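Local structure of HIGH affinity ribose transport protein RBSD (Bacillus subtilis, 1OGD) at residues V67-E72 with I93-H98; A75-N80 with P119-I124. The protein probably catalyses the interconversion of the beta-pyranose and beta-furanose forms of D-ribose, the first step of ribose breakdown, and works as a homodecamer built from two pentamers. All coordinates share one frame; numbering follows the deposited sequence.

Interaction 1: V67-E72 with I93-H98. With RIP (beta-D-ribopyranose), chain G.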
loop_
_atom_site.group_PDB
_atom_site.type_symbol
_atom_site.label_atom_id
_atom_site.label_comp_id
_atom_site.label_asym_id
_atom_site.label_seq_id
_atom_site.Cartn_x
_atom_site.Cartn_y
_atom_site.Cartn_z
ATOM N N VAL A 67 -8.076 -16.407 -31.616
ATOM C CA VAL A 67 -9.019 -16.773 -30.570
ATOM C C VAL A 67 -8.667 -18.172 -30.088
ATOM O O VAL A 67 -8.249 -19.021 -30.878
ATOM C CB VAL A 67 -10.470 -16.780 -31.094
ATOM C CG1 VAL A 67 -11.436 -17.011 -29.945
ATOM C CG2 VAL A 67 -10.780 -15.463 -31.800
ATOM N N ILE A 68 -8.826 -18.409 -28.791
ATOM C CA ILE A 68 -8.518 -19.712 -28.215
ATOM C C ILE A 68 -9.677 -20.167 -27.343
ATOM O O ILE A 68 -10.130 -19.435 -26.464
ATOM C CB ILE A 68 -7.231 -19.651 -27.362
ATOM C CG1 ILE A 68 -6.078 -19.117 -28.210
ATOM C CG2 ILE A 68 -6.884 -21.034 -26.829
ATOM C CD1 ILE A 68 -4.804 -18.872 -27.438
ATOM N N ALA A 69 -10.169 -21.372 -27.608
ATOM C CA ALA A 69 -11.273 -21.939 -26.843
ATOM C C ALA A 69 -10.950 -23.394 -26.529
ATOM O O ALA A 69 -9.994 -23.950 -27.062
ATOM C CB ALA A 69 -12.568 -21.845 -27.644
ATOM N N ALA A 70 -11.735 -24.008 -25.654
ATOM C CA ALA A 70 -11.510 -25.403 -25.297
ATOM C C ALA A 70 -12.256 -26.296 -26.285
ATOM O O ALA A 70 -13.395 -26.006 -26.653
ATOM C CB ALA A 70 -11.996 -25.671 -23.873
ATOM N N ALA A 71 -11.608 -27.375 -26.715
ATOM C CA ALA A 71 -12.216 -28.309 -27.659
ATOM C C ALA A 71 -13.591 -28.749 -27.156
ATOM O O ALA A 71 -14.544 -28.863 -27.931
ATOM C CB ALA A 71 -11.312 -29.525 -27.847
ATOM N N GLU A 72 -13.682 -28.980 -25.851
ATOM C CA GLU A 72 -14.922 -29.410 -25.219
ATOM C C GLU A 72 -16.141 -28.583 -25.609
ATOM O O GLU A 72 -17.268 -29.084 -25.570
ATOM C CB GLU A 72 -14.785 -29.381 -23.693
ATOM C CG GLU A 72 -13.839 -30.417 -23.106
ATOM C CD GLU A 72 -12.379 -30.056 -23.267
ATOM O OE1 GLU A 72 -11.531 -30.793 -22.722
ATOM O OE2 GLU A 72 -12.073 -29.043 -23.933
ATOM N N ILE A 93 -8.704 -19.536 -35.170
ATOM C CA ILE A 93 -9.314 -20.125 -33.988
ATOM C C ILE A 93 -8.612 -21.423 -33.613
ATOM O O ILE A 93 -8.616 -22.387 -34.375
ATOM C CB ILE A 93 -10.809 -20.406 -34.214
ATOM C CG1 ILE A 93 -11.531 -19.098 -34.534
ATOM C CG2 ILE A 93 -11.415 -21.043 -32.974
ATOM C CD1 ILE A 93 -13.013 -19.263 -34.788
ATOM N N GLU A 94 -8.006 -21.436 -32.431
ATOM C CA GLU A 94 -7.291 -22.605 -31.945
ATOM C C GLU A 94 -8.030 -23.257 -30.773
ATOM O O GLU A 94 -8.532 -22.570 -29.880
ATOM C CB GLU A 94 -5.875 -22.201 -31.527
ATOM C CG GLU A 94 -5.064 -23.312 -30.892
ATOM C CD GLU A 94 -3.656 -22.870 -30.532
ATOM O OE1 GLU A 94 -3.510 -21.795 -29.914
ATOM O OE2 GLU A 94 -2.696 -23.599 -30.857
ATOM N N TYR A 95 -8.103 -24.587 -30.793
ATOM C CA TYR A 95 -8.769 -25.337 -29.735
ATOM C C TYR A 95 -7.777 -26.158 -28.932
ATOM O O TYR A 95 -6.862 -26.765 -29.487
ATOM C CB TYR A 95 -9.829 -26.275 -30.312
ATOM C CG TYR A 95 -11.001 -25.562 -30.929
ATOM C CD1 TYR A 95 -10.953 -25.114 -32.247
ATOM C CD2 TYR A 95 -12.150 -25.314 -30.188
ATOM C CE1 TYR A 95 -12.028 -24.432 -32.811
ATOM C CE2 TYR A 95 -13.227 -24.634 -30.738
ATOM C CZ TYR A 95 -13.160 -24.195 -32.050
ATOM O OH TYR A 95 -14.227 -23.517 -32.593
ATOM N N LEU A 96 -7.969 -26.170 -27.619
ATOM C CA LEU A 96 -7.106 -26.917 -26.717
ATOM C C LEU A 96 -8.000 -27.612 -25.712
ATOM O O LEU A 96 -9.193 -27.327 -25.635
ATOM C CB LEU A 96 -6.168 -25.969 -25.969
ATOM C CG LEU A 96 -5.312 -25.007 -26.787
ATOM C CD1 LEU A 96 -4.561 -24.091 -25.838
ATOM C CD2 LEU A 96 -4.346 -25.784 -27.661
ATOM N N SER A 97 -7.431 -28.528 -24.942
ATOM C CA SER A 97 -8.211 -29.213 -23.926
ATOM C C SER A 97 -8.511 -28.147 -22.880
ATOM O O SER A 97 -7.783 -27.159 -22.774
ATOM C CB SER A 97 -7.397 -30.350 -23.301
ATOM O OG SER A 97 -6.244 -29.851 -22.644
ATOM N N HIS A 98 -9.580 -28.336 -22.117
ATOM C CA HIS A 98 -9.947 -27.370 -21.092
ATOM C C HIS A 98 -8.816 -27.159 -20.087
ATOM O O HIS A 98 -8.633 -26.056 -19.573
ATOM C CB HIS A 98 -11.204 -27.828 -20.356
ATOM C CG HIS A 98 -11.731 -26.818 -19.387
ATOM N ND1 HIS A 98 -12.241 -25.601 -19.787
ATOM C CD2 HIS A 98 -11.815 -26.837 -18.037
ATOM C CE1 HIS A 98 -12.619 -24.914 -18.722
ATOM N NE2 HIS A 98 -12.371 -25.642 -17.648
HETATM C C1 RIP G . -15.432 -24.329 -15.289
HETATM C C2 RIP G . -16.142 -23.584 -16.391
HETATM C C3 RIP G . -16.363 -24.514 -17.573
HETATM C C4 RIP G . -17.080 -25.810 -17.215
HETATM C C5 RIP G . -16.288 -26.481 -16.099
HETATM O O1 RIP G . -14.093 -24.615 -15.640
HETATM O O2 RIP G . -17.368 -23.116 -15.870
HETATM O O3 RIP G . -17.047 -23.844 -18.600
HETATM O O4 RIP G . -18.389 -25.559 -16.744
HETATM O O5 RIP G . -16.058 -25.601 -14.976
#

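Interaction 2: A75-N80 with P119-I124. With RIP (beta-D-ribopyranose), chain G.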
loop_
_atom_site.group_PDB
_atom_site.type_symbol
_atom_site.label_atom_id
_atom_site.label_comp_id
_atom_site.label_asym_id
_atom_site.label_seq_id
_atom_site.Cartn_x
_atom_site.Cartn_y
_atom_site.Cartn_z
ATOM N N ALA A 75 -18.482 -29.980 -28.415
ATOM C CA ALA A 75 -19.380 -31.074 -28.069
ATOM C C ALA A 75 -20.455 -30.689 -27.061
ATOM O O ALA A 75 -21.627 -31.020 -27.238
ATOM C CB ALA A 75 -18.574 -32.251 -27.536
ATOM N N SER A 76 -20.055 -29.985 -26.009
ATOM C CA SER A 76 -20.981 -29.591 -24.954
ATOM C C SER A 76 -21.739 -28.289 -25.183
ATOM O O SER A 76 -22.783 -28.067 -24.572
ATOM C CB SER A 76 -20.227 -29.498 -23.627
ATOM O OG SER A 76 -19.498 -30.685 -23.379
ATOM N N ASN A 77 -21.228 -27.427 -26.053
ATOM C CA ASN A 77 -21.887 -26.148 -26.296
ATOM C C ASN A 77 -21.816 -25.780 -27.773
ATOM O O ASN A 77 -21.185 -24.789 -28.145
ATOM C CB ASN A 77 -21.211 -25.059 -25.461
ATOM C CG ASN A 77 -22.168 -23.975 -25.031
ATOM O OD1 ASN A 77 -22.934 -23.449 -25.840
ATOM N ND2 ASN A 77 -22.128 -23.626 -23.750
ATOM N N GLN A 78 -22.483 -26.573 -28.606
ATOM C CA GLN A 78 -22.479 -26.365 -30.049
ATOM C C GLN A 78 -22.957 -24.991 -30.515
ATOM O O GLN A 78 -22.413 -24.433 -31.466
ATOM C CB GLN A 78 -23.308 -27.457 -30.732
ATOM C CG GLN A 78 -23.162 -27.485 -32.248
ATOM C CD GLN A 78 -21.709 -27.581 -32.697
ATOM O OE1 GLN A 78 -20.980 -28.490 -32.293
ATOM N NE2 GLN A 78 -21.285 -26.643 -33.539
ATOM N N GLU A 79 -23.969 -24.441 -29.854
ATOM C CA GLU A 79 -24.486 -23.140 -30.254
ATOM C C GLU A 79 -23.434 -22.039 -30.116
ATOM O O GLU A 79 -23.183 -21.293 -31.063
ATOM C CB GLU A 79 -25.722 -22.775 -29.431
ATOM C CG GLU A 79 -26.437 -21.534 -29.943
ATOM C CD GLU A 79 -27.590 -21.107 -29.056
ATOM O OE1 GLU A 79 -27.340 -20.746 -27.885
ATOM O OE2 GLU A 79 -28.747 -21.132 -29.531
ATOM N N ASN A 80 -22.817 -21.935 -28.942
ATOM C CA ASN A 80 -21.799 -20.915 -28.723
ATOM C C ASN A 80 -20.520 -21.218 -29.494
ATOM O O ASN A 80 -19.728 -20.319 -29.773
ATOM C CB ASN A 80 -21.498 -20.776 -27.231
ATOM C CG ASN A 80 -22.623 -20.103 -26.478
ATOM O OD1 ASN A 80 -22.984 -18.964 -26.772
ATOM N ND2 ASN A 80 -23.186 -20.803 -25.504
ATOM N N PRO A 119 -21.912 -24.803 -20.285
ATOM C CA PRO A 119 -20.606 -25.469 -20.323
ATOM C C PRO A 119 -19.578 -24.954 -21.326
ATOM O O PRO A 119 -19.863 -24.799 -22.515
ATOM C CB PRO A 119 -20.971 -26.927 -20.600
ATOM C CG PRO A 119 -22.297 -27.065 -19.951
ATOM C CD PRO A 119 -22.995 -25.799 -20.377
ATOM N N TYR A 120 -18.373 -24.714 -20.818
ATOM C CA TYR A 120 -17.232 -24.261 -21.605
ATOM C C TYR A 120 -17.425 -23.026 -22.481
ATOM O O TYR A 120 -16.836 -22.918 -23.559
ATOM C CB TYR A 120 -16.706 -25.422 -22.449
ATOM C CG TYR A 120 -16.501 -26.685 -21.641
ATOM C CD1 TYR A 120 -17.541 -27.598 -21.461
ATOM C CD2 TYR A 120 -15.280 -26.941 -21.012
ATOM C CE1 TYR A 120 -17.370 -28.736 -20.672
ATOM C CE2 TYR A 120 -15.099 -28.071 -20.222
ATOM C CZ TYR A 120 -16.148 -28.964 -20.056
ATOM O OH TYR A 120 -15.972 -30.081 -19.272
ATOM N N ALA A 121 -18.247 -22.094 -22.016
ATOM C CA ALA A 121 -18.466 -20.864 -22.755
ATOM C C ALA A 121 -17.374 -19.884 -22.323
ATOM O O ALA A 121 -17.653 -18.904 -21.637
ATOM C CB ALA A 121 -19.841 -20.292 -22.439
ATOM N N ASN A 122 -16.133 -20.180 -22.711
ATOM C CA ASN A 122 -14.983 -19.336 -22.386
ATOM C C ASN A 122 -14.066 -19.221 -23.595
ATOM O O ASN A 122 -13.959 -20.148 -24.394
ATOM C CB ASN A 122 -14.132 -19.928 -21.248
ATOM C CG ASN A 122 -14.953 -20.407 -20.070
ATOM O OD1 ASN A 122 -15.179 -21.608 -19.912
ATOM N ND2 ASN A 122 -15.397 -19.478 -19.232
ATOM N N CYS A 123 -13.394 -18.088 -23.731
ATOM C CA CYS A 123 -12.445 -17.929 -24.822
ATOM C C CYS A 123 -11.418 -16.858 -24.500
ATOM O O CYS A 123 -11.679 -15.939 -23.724
ATOM C CB CYS A 123 -13.156 -17.586 -26.136
ATOM S SG CYS A 123 -13.787 -15.915 -26.237
ATOM N N ILE A 124 -10.245 -17.003 -25.097
ATOM C CA ILE A 124 -9.161 -16.055 -24.922
ATOM C C ILE A 124 -9.003 -15.289 -26.229
ATOM O O ILE A 124 -8.913 -15.893 -27.304
ATOM C CB ILE A 124 -7.830 -16.777 -24.616
ATOM C CG1 ILE A 124 -7.865 -17.351 -23.198
ATOM C CG2 ILE A 124 -6.658 -15.816 -24.790
ATOM C CD1 ILE A 124 -6.658 -18.214 -22.859
HETATM C C1 RIP G . -15.432 -24.329 -15.289
HETATM C C2 RIP G . -16.142 -23.584 -16.391
HETATM C C3 RIP G . -16.363 -24.514 -17.573
HETATM C C4 RIP G . -17.080 -25.810 -17.215
HETATM C C5 RIP G . -16.288 -26.481 -16.099
HETATM O O1 RIP G . -14.093 -24.615 -15.640
HETATM O O2 RIP G . -17.368 -23.116 -15.870
HETATM O O3 RIP G . -17.047 -23.844 -18.600
HETATM O O4 RIP G . -18.389 -25.559 -16.744
HETATM O O5 RIP G . -16.058 -25.601 -14.976
#

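Interaction 1: V67-E72 with I93-H98
Val67 O takes the backbone N-H of Glu94 at 2.9 Å and begins a parallel ladder in which Ala69 is bonded both ways, its N to Glu94 O and its O to Leu96 N. The last rung, Ala71 N to Leu96 O, is short at 2.6 Å, its donor tilted 29° from the carbonyl plane. Here the strands end, and Ala70 CA comes within 3.0 Å of the same carbonyl oxygen.

The tight part is the buried row Val67 to Ala70. The methyl of Ala70 lies near the plane of the His98 ring at its edge, 4.1 Å from ND1. On one face of the sheet Ile68 CG2 meets Leu96 CD1 at 4.0 Å, and Leu104 of helix 98-104 packs on both residues.

Strand 92-96, the outermost strand of the sheet within this chain, is partly exposed. Glu94 lies alongside Ile68, with its carboxylate in a salt bridge to Lys66. On the other face the Tyr95 ring brings its edge to Ala70 O, in plane, while its hydroxyl bonds Glu85 and Lys74 makes a cation-pi contact; nearby Ala71 is exposed.

Beyond the strands Glu72 folds back, bent at chi2, and OE1 accepts the N-H of His98 at 3.2 Å, nearly straight at the hydrogen, on its syn side but 34° out of the carboxylate plane. A carboxylate at this first turn of helix 98-104 would probably be stabilised by the helix dipole. CG of His98 lies anti to its own N (chi1 -174°), which carries the ring out to the sugar, where NE2 and O1 of beta-D-ribopyranose share a 2.8 Å hydrogen bond. Strand 64-70, helices 72-76 and 78-87 and the adjacent strand 92-96 make a beta-alpha-beta crossover; here strand 92-96 and the start of helix 98-104 place His98 in the ribose pocket.

Interaction 2: A75-N80 with P119-I124
Asn77 and Pro119 make the hydrogen bond between the two segments: ND2 donates an N-H to Pro119 O at 2.8 Å. The acceptor lies close to the amide plane of Asn77, whereas the donor is tilted 32° from the carbonyl plane. ND2 also bonds Thr118 OG1, so one amide nitrogen grips two successive residues of the loop. The other end of this amide holds its own chain: OD1 accepts Asn80 ND2 at 2.7 Å, from above the carbonyl plane, and more weakly Asn80 N. Asn77 thus sits in the break between helices 72-76 and 78-87 as the N-cap of the second, and ties that helix start to the ribose-binding loop. Apolar contact is slight and centres on Ser76, whose CB lies 4.0 Å from Pro119 CB and 3.9 Å from Tyr120 CD1, oblique to the ring. The methyl of Ala121, centre of an inverse gamma turn, lies loosely beside Asn77 ND2. Tyr120 N makes a weak, bent bond to O3 of beta-D-ribopyranose at 2.7 Å. The sugar's C4 stands 4.2 Å above the centre of the Tyr120 ring, so the pyranose packs over one face as sugars commonly do on aromatics; the ring meets His98 edge-to-face.

In the fold
Interactions 1 and 2 lie with their centres 9 Å apart on the same side of the chain's centre, and their segments alternate along the sequence: 67-72, 75-80, 93-98, 119-124. Strand 64-70 runs into helix 72-76, and helix 78-87 leads to strand 92-96. Within the mixed sheet strand 64-70 lies between edge strand 92-96 and antiparallel strand 123-127, to which Ile68 O is probably hydrogen-bonded at Ile124 N, 2.8 Å away. Glu72 CB of interaction 1 packs on the Tyr120 ring of interaction 2, and both contacts reach the same beta-D-ribopyranose. This sugar also bonds Asp28 of this chain and His20 of a second subunit, so the pocket is completed only in the assembly.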